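Local coordinates for protein nicotinate-nucleotide--dimethylbenzimidazole phosphoribosyltransferase (PDB 1WX1) that probably catalyses transfer of the phosphoribosyl group from nicotinate mononucleotide to 5,6-dimethylbenzimidazole, giving alpha-ribazole 5'-phosphate for cobalamin biosynthesis, at residues A142-A147 with I236-Y241; L158-M163 with V231-I236; G24-V29 with R316-I321; A30-A35 with H271-H276; V70-V75 with G105-H110. All coordinates share one frame; numbering follows the deposited sequence.

Contact 1 (A142-A147 with I236-Y241); sequences AGREAA and IYLEGY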
# COMPACT_ATOMS: atom_id res chain seq x y z
N ALA A 142 18.09 25.54 -1.65
CA ALA A 142 18.85 24.29 -1.68
C ALA A 142 17.87 23.16 -1.97
O ALA A 142 18.20 22.19 -2.65
CB ALA A 142 19.56 24.06 -0.33
N GLY A 143 16.66 23.29 -1.44
CA GLY A 143 15.62 22.29 -1.67
C GLY A 143 15.23 22.28 -3.15
O GLY A 143 15.07 21.21 -3.74
N ARG A 144 15.04 23.46 -3.73
CA ARG A 144 14.70 23.54 -5.15
C ARG A 144 15.80 22.89 -5.99
O ARG A 144 15.52 22.14 -6.93
CB ARG A 144 14.55 25.00 -5.60
CG ARG A 144 13.25 25.68 -5.21
CD ARG A 144 13.28 27.13 -5.69
NE ARG A 144 11.99 27.81 -5.59
CZ ARG A 144 10.97 27.61 -6.43
NH1 ARG A 144 11.08 26.74 -7.43
NH2 ARG A 144 9.85 28.29 -6.26
N GLU A 145 17.05 23.20 -5.67
CA GLU A 145 18.20 22.67 -6.40
C GLU A 145 18.23 21.14 -6.40
O GLU A 145 18.44 20.52 -7.44
CB GLU A 145 19.51 23.19 -5.80
CG GLU A 145 20.73 22.95 -6.69
CD GLU A 145 22.04 23.34 -6.04
OE1 GLU A 145 22.03 24.14 -5.07
OE2 GLU A 145 23.10 22.86 -6.49
N ALA A 146 18.04 20.55 -5.23
CA ALA A 146 18.05 19.09 -5.11
C ALA A 146 16.90 18.46 -5.89
O ALA A 146 17.09 17.44 -6.56
CB ALA A 146 17.98 18.69 -3.63
N ALA A 147 15.72 19.07 -5.83
CA ALA A 147 14.57 18.55 -6.56
C ALA A 147 14.81 18.64 -8.07
O ALA A 147 14.47 17.72 -8.81
CB ALA A 147 13.30 19.33 -6.19
N ILE A 236 11.68 21.69 -2.12
CA ILE A 236 11.60 20.48 -2.92
C ILE A 236 10.23 20.39 -3.58
O ILE A 236 10.13 20.13 -4.79
CB ILE A 236 11.85 19.22 -2.04
CG1 ILE A 236 13.31 19.20 -1.59
CG2 ILE A 236 11.47 17.94 -2.81
CD1 ILE A 236 13.59 18.23 -0.45
N TYR A 237 9.17 20.62 -2.81
CA TYR A 237 7.82 20.54 -3.35
C TYR A 237 7.48 21.69 -4.31
O TYR A 237 6.79 21.48 -5.30
CB TYR A 237 6.79 20.48 -2.21
CG TYR A 237 6.74 19.12 -1.52
CD1 TYR A 237 6.91 19.00 -0.14
CD2 TYR A 237 6.52 17.95 -2.25
CE1 TYR A 237 6.88 17.76 0.49
CE2 TYR A 237 6.48 16.70 -1.63
CZ TYR A 237 6.66 16.62 -0.26
OH TYR A 237 6.67 15.39 0.36
N LEU A 238 7.98 22.89 -4.03
CA LEU A 238 7.73 24.03 -4.91
C LEU A 238 8.32 23.76 -6.29
O LEU A 238 7.72 24.08 -7.32
CB LEU A 238 8.33 25.31 -4.33
CG LEU A 238 7.63 25.91 -3.11
CD1 LEU A 238 8.43 27.09 -2.58
CD2 LEU A 238 6.22 26.35 -3.51
N GLU A 239 9.51 23.16 -6.31
CA GLU A 239 10.19 22.85 -7.56
C GLU A 239 9.46 21.73 -8.31
O GLU A 239 9.31 21.79 -9.53
CB GLU A 239 11.64 22.43 -7.27
CG GLU A 239 12.51 22.22 -8.52
CD GLU A 239 12.79 23.51 -9.27
OE1 GLU A 239 12.74 24.59 -8.65
OE2 GLU A 239 13.07 23.45 -10.49
N GLY A 240 9.03 20.71 -7.56
CA GLY A 240 8.31 19.61 -8.18
C GLY A 240 6.99 20.11 -8.73
O GLY A 240 6.56 19.71 -9.81
N TYR A 241 6.35 21.00 -7.98
CA TYR A 241 5.07 21.59 -8.38
C TYR A 241 5.21 22.31 -9.72
O TYR A 241 4.43 22.10 -10.65
CB TYR A 241 4.61 22.58 -7.30
CG TYR A 241 3.45 23.47 -7.70
CD1 TYR A 241 2.26 22.94 -8.17
CD2 TYR A 241 3.55 24.86 -7.56
CE1 TYR A 241 1.18 23.76 -8.50
CE2 TYR A 241 2.48 25.69 -7.89
CZ TYR A 241 1.30 25.14 -8.35
OH TYR A 241 0.24 25.96 -8.66
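Gly143 and Ile236 bring helices 133-152 and 228-242 so close that their CA atoms lie 4.6 Å apart. The axes of the two short segments approach to 7.5 Å and cross at -48°. The glycine helps, since a CB here would press on the backbone N of Ile236. Ile236 packs its CG1 against Gly143 O at 3.4 Å. One turn on, Ala147 CB sits 3.6 Å from Ile236 O and also meets the CB of Glu239. On the inner side, Ile236 and Ala147 both reach Leu158 of the central sheet.

Toward the outer side the contact becomes longer-limbed and polar, and its two main residues are partly exposed. Arg144 is extended from CG to NE and lays one guanidinium face over Leu238 CB, which lies 3.9 Å from NH2. Glu239 bends at chi2 (68°), folding its carboxylate back across the arginine chain. Its OE1 meets Arg144 NH1 at 3.0 Å in a salt bridge whose hydrogen bond is bent (142°). OE1 lies in the guanidinium plane, while NH1 comes to it on the anti side, tilted well out of the carboxylate plane.

The bridge belongs to a wider network, since OE2 of Glu239 pairs with Arg148 and NH1 of Arg144 also with Glu242. Such alternating charges would be expected to keep these side chains ionised and tie together the partly exposed side of a glycine-alanine helix interface.

Contact 2 (L158-M163 with V231-I236); sequences LAAGDM and VAIAGI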
# COMPACT_ATOMS: atom_id res chain seq x y z
N LEU A 158 7.71 12.77 -7.37
CA LEU A 158 8.66 13.24 -6.38
C LEU A 158 8.16 13.24 -4.94
O LEU A 158 7.03 13.64 -4.66
CB LEU A 158 9.08 14.66 -6.77
CG LEU A 158 10.12 15.40 -5.93
CD1 LEU A 158 11.46 14.68 -6.05
CD2 LEU A 158 10.22 16.84 -6.42
N ALA A 159 9.01 12.77 -4.04
CA ALA A 159 8.67 12.75 -2.62
C ALA A 159 9.79 13.44 -1.87
O ALA A 159 10.90 13.60 -2.39
CB ALA A 159 8.53 11.31 -2.14
N ALA A 160 9.50 13.87 -0.64
CA ALA A 160 10.51 14.51 0.18
C ALA A 160 10.63 13.65 1.43
O ALA A 160 9.67 12.99 1.84
CB ALA A 160 10.10 15.94 0.55
N GLY A 161 11.82 13.66 2.02
CA GLY A 161 12.07 12.91 3.23
C GLY A 161 12.75 13.84 4.22
O GLY A 161 13.33 14.86 3.82
N ASP A 162 12.70 13.50 5.50
CA ASP A 162 13.31 14.32 6.54
C ASP A 162 14.25 13.52 7.43
O ASP A 162 14.05 12.33 7.65
CB ASP A 162 12.23 14.90 7.44
CG ASP A 162 11.54 13.81 8.26
OD1 ASP A 162 10.89 12.93 7.64
OD2 ASP A 162 11.66 13.82 9.50
N MET A 163 15.27 14.18 7.94
CA MET A 163 16.18 13.55 8.88
C MET A 163 16.72 14.67 9.75
O MET A 163 17.42 15.56 9.28
CB MET A 163 17.33 12.83 8.18
CG MET A 163 18.26 12.06 9.15
SD MET A 163 17.44 10.79 10.18
CE MET A 163 17.89 11.32 11.85
N VAL A 231 12.21 23.82 5.75
CA VAL A 231 12.14 24.88 4.75
C VAL A 231 12.66 24.32 3.41
O VAL A 231 12.12 24.63 2.35
CB VAL A 231 12.99 26.09 5.17
CG1 VAL A 231 12.99 27.15 4.07
CG2 VAL A 231 12.43 26.68 6.46
N ALA A 232 13.70 23.50 3.48
CA ALA A 232 14.25 22.89 2.27
C ALA A 232 13.19 21.99 1.64
O ALA A 232 13.07 21.90 0.42
CB ALA A 232 15.50 22.08 2.61
N ILE A 233 12.42 21.31 2.49
CA ILE A 233 11.37 20.43 2.01
C ILE A 233 10.32 21.23 1.24
O ILE A 233 9.80 20.77 0.23
CB ILE A 233 10.77 19.62 3.18
CG1 ILE A 233 11.76 18.51 3.55
CG2 ILE A 233 9.41 19.03 2.79
CD1 ILE A 233 11.49 17.84 4.88
N ALA A 234 10.03 22.44 1.71
CA ALA A 234 9.07 23.30 1.02
C ALA A 234 9.64 23.60 -0.38
O ALA A 234 8.91 23.64 -1.37
CB ALA A 234 8.88 24.59 1.79
N GLY A 235 10.96 23.79 -0.45
CA GLY A 235 11.60 24.07 -1.72
C GLY A 235 11.53 22.89 -2.67
O GLY A 235 11.33 23.05 -3.88
N ILE A 236 11.68 21.69 -2.12
CA ILE A 236 11.60 20.48 -2.92
C ILE A 236 10.23 20.39 -3.58
O ILE A 236 10.13 20.13 -4.79
CB ILE A 236 11.85 19.22 -2.04
CG1 ILE A 236 13.31 19.20 -1.59
CG2 ILE A 236 11.47 17.94 -2.81
CD1 ILE A 236 13.59 18.23 -0.45
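With chi1 of Ile233 at -76°, CG2 stands anti to the backbone N and drops onto Ala160, while CG1 leans the other way along the strand and carries CD1 toward Gly161 and Asp162. Leu158 likewise sends CG away from its own N (chi1 -178°), which brings CD2 to Ile236. These groups join strand 157-163, inside the parallel sheet of a Rossmann-like fold, to helix 228-242 on one of its faces. Helix and strand segments run almost exactly antiparallel, 173° between their directions.

Ala160 CB is the small central group: it lies 3.9 Å from Ile233 CG2 and nearly as close to CG2 of Ile236, so two isoleucines one helical turn apart straddle one methyl. Leu158 crosses Ile236 at about a right angle, its CD2 4.0 Å from Ile236 CG2. Cut back to an alanine, Ile233 would probably leave a gap over Ala160 and Gly161 and lose the CD1 contact with Asp162 CB.

All touching residues are buried. The side chains meet through carbon alone, though methyls also rest on backbone carbonyls. The carboxylate of Asp162 leads away from the helix, where OD2 is bonded by Asn167 and OD1 by the backbone N of Glu304, the predicted proton acceptor. At the edge of the contact, Ile233 CD1 rests 4.0 Å from Asp162 CB and 3.7 Å from Gly161 O.

Contact 3 (G24-V29 with R316-I321); sequences GYLEEV and RAAARI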
# COMPACT_ATOMS: atom_id res chain seq x y z
N GLY A 24 -12.17 1.49 -5.67
CA GLY A 24 -12.15 2.46 -4.58
C GLY A 24 -11.38 3.76 -4.70
O GLY A 24 -11.47 4.47 -5.70
N TYR A 25 -10.62 4.07 -3.65
CA TYR A 25 -9.86 5.31 -3.61
C TYR A 25 -8.81 5.46 -4.71
O TYR A 25 -8.40 6.57 -5.03
CB TYR A 25 -9.17 5.47 -2.25
CG TYR A 25 -8.41 6.78 -2.13
CD1 TYR A 25 -7.13 6.81 -1.57
CD2 TYR A 25 -8.96 7.98 -2.59
CE1 TYR A 25 -6.41 8.00 -1.48
CE2 TYR A 25 -8.25 9.18 -2.51
CZ TYR A 25 -6.98 9.18 -1.96
OH TYR A 25 -6.25 10.35 -1.87
N LEU A 26 -8.38 4.35 -5.29
CA LEU A 26 -7.38 4.43 -6.35
C LEU A 26 -7.93 5.09 -7.61
O LEU A 26 -7.18 5.63 -8.41
CB LEU A 26 -6.82 3.05 -6.68
CG LEU A 26 -5.96 2.38 -5.60
CD1 LEU A 26 -5.39 1.07 -6.12
CD2 LEU A 26 -4.83 3.33 -5.18
N GLU A 27 -9.25 5.05 -7.78
CA GLU A 27 -9.85 5.66 -8.96
C GLU A 27 -9.67 7.17 -8.92
O GLU A 27 -9.35 7.79 -9.93
CB GLU A 27 -11.34 5.30 -9.06
CG GLU A 27 -11.60 3.79 -9.13
CD GLU A 27 -13.04 3.45 -9.46
OE1 GLU A 27 -13.40 2.25 -9.41
OE2 GLU A 27 -13.82 4.38 -9.77
N GLU A 28 -9.86 7.77 -7.75
CA GLU A 28 -9.70 9.21 -7.60
C GLU A 28 -8.24 9.58 -7.87
O GLU A 28 -7.94 10.60 -8.51
CB GLU A 28 -10.09 9.66 -6.19
CG GLU A 28 -10.18 11.17 -6.04
CD GLU A 28 -10.78 11.59 -4.70
OE1 GLU A 28 -11.76 10.95 -4.27
OE2 GLU A 28 -10.29 12.57 -4.09
N VAL A 29 -7.33 8.75 -7.39
CA VAL A 29 -5.90 8.97 -7.59
C VAL A 29 -5.60 8.99 -9.08
O VAL A 29 -4.91 9.88 -9.58
CB VAL A 29 -5.07 7.85 -6.91
CG1 VAL A 29 -3.59 8.03 -7.23
CG2 VAL A 29 -5.29 7.88 -5.39
N ARG A 316 1.58 4.28 -9.20
CA ARG A 316 1.81 3.72 -10.53
C ARG A 316 0.64 2.82 -10.92
O ARG A 316 0.17 2.87 -12.06
CB ARG A 316 3.11 2.91 -10.56
CG ARG A 316 4.35 3.73 -10.26
CD ARG A 316 5.62 3.01 -10.69
NE ARG A 316 6.81 3.79 -10.35
CZ ARG A 316 7.51 3.63 -9.24
NH1 ARG A 316 7.15 2.72 -8.35
NH2 ARG A 316 8.57 4.40 -9.00
N ALA A 317 0.18 2.01 -9.98
CA ALA A 317 -0.94 1.11 -10.22
C ALA A 317 -2.18 1.93 -10.58
O ALA A 317 -2.91 1.58 -11.51
CB ALA A 317 -1.22 0.28 -8.98
N ALA A 318 -2.40 3.00 -9.84
CA ALA A 318 -3.55 3.87 -10.08
C ALA A 318 -3.52 4.41 -11.51
O ALA A 318 -4.54 4.43 -12.20
CB ALA A 318 -3.54 5.03 -9.07
N ALA A 319 -2.35 4.86 -11.95
CA ALA A 319 -2.22 5.40 -13.31
C ALA A 319 -2.60 4.36 -14.36
O ALA A 319 -3.23 4.70 -15.37
CB ALA A 319 -0.79 5.88 -13.54
N ARG A 320 -2.24 3.10 -14.13
CA ARG A 320 -2.53 2.02 -15.07
C ARG A 320 -4.02 1.68 -15.17
O ARG A 320 -4.45 1.06 -16.15
CB ARG A 320 -1.76 0.75 -14.68
CG ARG A 320 -0.24 0.90 -14.73
CD ARG A 320 0.24 1.34 -16.10
NE ARG A 320 -0.24 0.47 -17.17
CZ ARG A 320 0.12 0.59 -18.45
NH1 ARG A 320 0.96 1.56 -18.81
NH2 ARG A 320 -0.36 -0.24 -19.36
N ILE A 321 -4.82 2.07 -14.18
CA ILE A 321 -6.25 1.77 -14.22
C ILE A 321 -6.86 2.29 -15.52
O ILE A 321 -7.66 1.60 -16.16
CB ILE A 321 -7.01 2.41 -13.03
CG1 ILE A 321 -6.59 1.74 -11.73
CG2 ILE A 321 -8.51 2.27 -13.24
CD1 ILE A 321 -7.17 2.40 -10.48
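Glu27, whose backbone N faces Ile321 CD1 at 4.3 Å, has its OE1 held by two donors, Lys18 NZ in a salt bridge and the backbone N of Leu23. These partners lie outside the two segments, and the carboxylate takes no part in the packing between them. What meets across residues 24-29 and 316-321 is methyl packing, on side chains and on the Leu26 carbonyl.

Ala318 CB is the central methyl of this interface. Val29 places its CG1 against it at 3.5 Å, a direction set by chi1 of 175°, with CG1 anti to the backbone N. The same methyl lies 3.7 Å from Leu26 O, while CD2 of Leu26 passes farther off. Ile321 comes in from the next turn: its CG1 stands beside its backbone N and the chain then runs on extended (chi2 174°), delivering CD1 to Leu26. There CD1 lies 3.9 Å from Leu26 CB and about as far from Leu26 O, so the carbonyl of Leu26 is lined by two methyls from the other helix.

The segment axes approach to 8.3 Å and cross steeply, at -78°, which restricts the meeting to a compact patch around Leu26 and Ala318, whose CA atoms are 5.4 Å apart. Pairing helix 24-37 with helix 306-321 joins parts near the two ends of the chain, consistent with the small helical domain that CobT proteins build from N- and C-terminal parts. Met13 of helix 3-14 covers both Glu27 and Ile321. The second subunit completes the surroundings: its Leu310 packs on Leu26 and Ala317, its Phe88 on Ile321, and its Gln87 OE1 accepts a hydrogen bond from Arg320 NH2.

Contact 4 (A30-A35 with H271-H276); sequences ALRLAA and HLFAGH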
# COMPACT_ATOMS: atom_id res chain seq x y z
N ALA A 30 -6.12 8.00 -9.80
CA ALA A 30 -5.91 7.90 -11.25
C ALA A 30 -6.38 9.16 -11.96
O ALA A 30 -5.70 9.70 -12.83
CB ALA A 30 -6.65 6.68 -11.80
N LEU A 31 -7.57 9.63 -11.60
CA LEU A 31 -8.13 10.83 -12.22
C LEU A 31 -7.26 12.05 -11.97
O LEU A 31 -7.07 12.88 -12.86
CB LEU A 31 -9.54 11.09 -11.69
CG LEU A 31 -10.55 9.97 -11.93
CD1 LEU A 31 -11.89 10.35 -11.30
CD2 LEU A 31 -10.71 9.73 -13.43
N ARG A 32 -6.73 12.18 -10.76
CA ARG A 32 -5.88 13.32 -10.45
C ARG A 32 -4.60 13.24 -11.26
O ARG A 32 -4.13 14.24 -11.79
CB ARG A 32 -5.58 13.36 -8.95
CG ARG A 32 -6.80 13.60 -8.07
CD ARG A 32 -6.39 13.76 -6.60
NE ARG A 32 -5.49 14.89 -6.43
CZ ARG A 32 -4.62 15.01 -5.43
NH1 ARG A 32 -4.53 14.07 -4.50
NH2 ARG A 32 -3.82 16.08 -5.37
N LEU A 33 -4.02 12.04 -11.35
CA LEU A 33 -2.80 11.85 -12.12
C LEU A 33 -3.02 12.23 -13.58
O LEU A 33 -2.18 12.89 -14.20
CB LEU A 33 -2.33 10.40 -12.00
CG LEU A 33 -1.85 10.01 -10.60
CD1 LEU A 33 -1.56 8.52 -10.53
CD2 LEU A 33 -0.59 10.83 -10.26
N ALA A 34 -4.15 11.80 -14.14
CA ALA A 34 -4.46 12.11 -15.53
C ALA A 34 -4.54 13.62 -15.73
O ALA A 34 -3.99 14.16 -16.69
CB ALA A 34 -5.79 11.46 -15.93
N ALA A 35 -5.23 14.30 -14.82
CA ALA A 35 -5.39 15.75 -14.91
C ALA A 35 -4.04 16.47 -14.77
O ALA A 35 -3.80 17.46 -15.46
CB ALA A 35 -6.35 16.23 -13.83
N HIS A 271 -1.36 19.07 -6.54
CA HIS A 271 -0.33 18.13 -6.98
C HIS A 271 0.09 17.16 -5.88
O HIS A 271 0.90 16.25 -6.12
CB HIS A 271 0.92 18.89 -7.44
CG HIS A 271 0.77 19.53 -8.78
ND1 HIS A 271 1.58 19.20 -9.86
CD2 HIS A 271 -0.07 20.49 -9.23
CE1 HIS A 271 1.24 19.94 -10.90
NE2 HIS A 271 0.24 20.73 -10.54
N LEU A 272 -0.44 17.35 -4.68
CA LEU A 272 -0.09 16.52 -3.53
C LEU A 272 -0.91 15.24 -3.34
O LEU A 272 -2.13 15.22 -3.53
CB LEU A 272 -0.19 17.32 -2.23
CG LEU A 272 0.72 18.53 -2.01
CD1 LEU A 272 0.43 19.14 -0.63
CD2 LEU A 272 2.18 18.10 -2.11
N PHE A 273 -0.20 14.18 -2.96
CA PHE A 273 -0.80 12.89 -2.67
C PHE A 273 -0.26 12.47 -1.31
O PHE A 273 0.96 12.47 -1.10
CB PHE A 273 -0.39 11.87 -3.73
CG PHE A 273 -0.99 12.13 -5.08
CD1 PHE A 273 -2.21 11.55 -5.45
CD2 PHE A 273 -0.37 13.01 -5.97
CE1 PHE A 273 -2.79 11.84 -6.68
CE2 PHE A 273 -0.95 13.30 -7.21
CZ PHE A 273 -2.17 12.72 -7.56
N ALA A 274 -1.14 12.13 -0.38
CA ALA A 274 -0.70 11.72 0.94
C ALA A 274 -0.29 10.26 0.92
O ALA A 274 -1.14 9.36 0.79
CB ALA A 274 -1.81 11.95 1.97
N GLY A 275 1.01 10.01 1.03
CA GLY A 275 1.51 8.65 1.01
C GLY A 275 0.96 7.77 2.11
O GLY A 275 0.51 6.65 1.86
N HIS A 276 0.99 8.26 3.34
CA HIS A 276 0.48 7.48 4.46
C HIS A 276 0.06 8.36 5.62
O HIS A 276 0.14 9.59 5.56
CB HIS A 276 1.55 6.49 4.96
CG HIS A 276 2.66 7.15 5.72
ND1 HIS A 276 3.17 6.63 6.89
CD2 HIS A 276 3.37 8.27 5.46
CE1 HIS A 276 4.14 7.41 7.33
NE2 HIS A 276 4.29 8.41 6.48
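At the outermost strand of the parallel sheet within this chain, 272-274, Arg32 of helix 24-37 lies flat on the ring of Phe273 and clasps the carbonyl just before it. The two side chains come from opposite directions and lie alongside, the guanidinium over the CD1-CE1 side of the ring. The guanidinium and ring planes are 22° apart, and Arg32 CZ stands 4.1 Å from the ring centroid, over the face, in a cation-pi stack. The overlap is offset, with NH1 3.6 Å from Phe273 CD1.

Both terminal nitrogens of Arg32 converge end-on on one acceptor, by bent bonds from donors tilted out of the carbonyl plane: NH1 reaches Leu272 O at 2.8 Å and NH2 reaches the same Leu272 O at 2.6 Å. The oxygen lies near the guanidinium plane, so one flat group serves ring and carbonyl at once, through its face and its edge. A bend at chi3 (60°) turns the guanidinium into this position. NH2 has a further acceptor in Asp270 O. A leucine in place of Arg32 would probably cost Leu272 O these two donors, and Phe273 the cation on that face.

The ring is also packed by aliphatic groups: Phe273 CZ meets Arg32 CB at 3.7 Å, and Leu33 CD2 approaches it obliquely at the same distance. The backbone of Phe273 is bonded to Leu247 and Leu249, while the carbonyl of Leu272 turns to the arginine. Arg32 thus seems to serve Leu272 O much as a further strand might, at the edge of a helix-covered Rossmann-like sheet.

Contact 5 (V70-V75 with G105-H110); sequences VTRQMV and GELPDH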
# COMPACT_ATOMS: atom_id res chain seq x y z
N VAL A 70 23.05 11.66 15.95
CA VAL A 70 22.35 10.68 15.12
C VAL A 70 21.96 11.21 13.74
O VAL A 70 21.92 10.45 12.77
CB VAL A 70 21.11 10.13 15.85
CG1 VAL A 70 20.30 9.23 14.91
CG2 VAL A 70 21.54 9.33 17.08
N THR A 71 21.69 12.50 13.64
CA THR A 71 21.32 13.08 12.34
C THR A 71 22.45 12.85 11.34
O THR A 71 22.23 12.30 10.25
CB THR A 71 21.06 14.60 12.44
OG1 THR A 71 20.04 14.84 13.41
CG2 THR A 71 20.61 15.15 11.10
N ARG A 72 23.66 13.26 11.70
CA ARG A 72 24.80 13.08 10.82
C ARG A 72 25.10 11.61 10.56
O ARG A 72 25.41 11.22 9.43
CB ARG A 72 26.04 13.75 11.43
CG ARG A 72 27.30 13.53 10.61
CD ARG A 72 28.48 14.34 11.12
NE ARG A 72 29.67 14.03 10.34
CZ ARG A 72 30.37 12.91 10.48
NH1 ARG A 72 30.02 12.00 11.37
NH2 ARG A 72 31.41 12.68 9.69
N GLN A 73 25.01 10.79 11.60
CA GLN A 73 25.28 9.37 11.45
C GLN A 73 24.25 8.73 10.52
O GLN A 73 24.59 7.86 9.72
CB GLN A 73 25.24 8.69 12.82
CG GLN A 73 26.23 9.28 13.82
CD GLN A 73 26.06 8.69 15.20
OE1 GLN A 73 24.96 8.32 15.59
NE2 GLN A 73 27.16 8.63 15.95
N MET A 74 23.00 9.17 10.60
CA MET A 74 21.97 8.62 9.73
C MET A 74 22.19 9.06 8.29
O MET A 74 21.89 8.31 7.36
CB MET A 74 20.58 9.01 10.22
CG MET A 74 20.10 8.14 11.37
SD MET A 74 20.02 6.38 10.92
CE MET A 74 18.79 6.42 9.61
N VAL A 75 22.70 10.28 8.09
CA VAL A 75 22.98 10.74 6.73
C VAL A 75 24.02 9.80 6.13
O VAL A 75 23.90 9.37 4.99
CB VAL A 75 23.52 12.18 6.71
CG1 VAL A 75 24.13 12.48 5.33
CG2 VAL A 75 22.38 13.16 6.98
N GLY A 105 28.57 19.05 11.79
CA GLY A 105 29.66 18.17 11.40
C GLY A 105 29.86 18.09 9.90
O GLY A 105 28.98 18.46 9.13
N GLU A 106 31.02 17.60 9.48
CA GLU A 106 31.33 17.51 8.05
C GLU A 106 30.90 16.20 7.41
O GLU A 106 30.84 15.15 8.07
CB GLU A 106 32.83 17.72 7.82
CG GLU A 106 33.39 18.96 8.46
CD GLU A 106 34.83 19.21 8.06
OE1 GLU A 106 35.58 18.22 7.91
OE2 GLU A 106 35.21 20.40 7.92
N LEU A 107 30.62 16.26 6.11
CA LEU A 107 30.22 15.08 5.35
C LEU A 107 31.13 14.96 4.14
O LEU A 107 31.63 15.95 3.63
CB LEU A 107 28.76 15.22 4.89
CG LEU A 107 27.67 15.13 5.96
CD1 LEU A 107 26.33 15.56 5.37
CD2 LEU A 107 27.57 13.71 6.49
N PRO A 108 31.36 13.72 3.65
CA PRO A 108 32.22 13.52 2.48
C PRO A 108 31.48 13.81 1.18
O PRO A 108 30.26 13.69 1.12
CB PRO A 108 32.60 12.05 2.60
CG PRO A 108 31.33 11.44 3.14
CD PRO A 108 30.91 12.43 4.21
N ASP A 109 32.22 14.20 0.14
CA ASP A 109 31.61 14.44 -1.16
C ASP A 109 31.06 13.09 -1.62
O ASP A 109 31.73 12.07 -1.51
CB ASP A 109 32.67 14.93 -2.15
CG ASP A 109 33.13 16.35 -1.88
OD1 ASP A 109 34.17 16.75 -2.44
OD2 ASP A 109 32.44 17.07 -1.12
N HIS A 110 29.83 13.09 -2.13
CA HIS A 110 29.20 11.85 -2.59
C HIS A 110 28.20 12.20 -3.70
O HIS A 110 27.50 13.21 -3.62
CB HIS A 110 28.49 11.19 -1.40
CG HIS A 110 27.91 9.85 -1.70
ND1 HIS A 110 26.83 9.68 -2.54
CD2 HIS A 110 28.25 8.61 -1.26
CE1 HIS A 110 26.52 8.39 -2.60
NE2 HIS A 110 27.37 7.72 -1.84
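Arg72, on helix 70-79, grasps the backbone of the loop that joins strands 94-100 and 113-115 of the Rossmann-like sheet. Its side chain is extended from CG to NE, with CG anti to the backbone N (chi1 176°), an extension that carries CD past Gly105, 4.0 Å from Gly105 CA. The guanidinium then takes Glu106 O side-on with two N-H groups. NE donates to Glu106 O at 2.8 Å by the straighter bond (152°), tilted from the carbonyl plane, whereas NH2 donates to Glu106 O at 3.0 Å by a more bent one (138°), nearly along the C=O axis. Glu106 O therefore accepts twice, and lies in the guanidinium plane.

The neighbouring carbonyls of the loop find lysines: Gly105 O accepts from Lys117 NZ, and Leu107 O from Lys115 NZ, which also forms a salt bridge with Asp109. On the helix, Thr71 OG1 is bonded to Asp55 and to the backbone N of Ile165, and OE1 of Gln73 accepts from Ser333 N of the second subunit.

Beneath these polar groups Leu107 dips inward and slides past Arg72 in the opposite direction, CD2 4.1 Å from Arg72 CG. It then crosses Val75 at about a right angle, both Leu107 CD1 and CD2 lying 3.8 Å from Val75 CG1.

How the contacts relate
Contacts 1 and 2 share Ile236 and helix 228-242, which packs against helix 133-152 in one and strand 157-163 in the other. Contact 2, nearest the chain centre, is apolar in its side chains; contact 1 adds a salt bridge on its partly exposed side. Contacts 3 and 4 both use helix 24-37, about 9 Å apart between centres: the first is methyl packing beside the second subunit, the second an arginine clasp on a strand at one border of the sheet. Contact 5, about 38 Å from contact 3 between centres, is the most exposed and also relies on arginine bonding to a carbonyl, yet its helix touches contact 2 through Met74 and Met163.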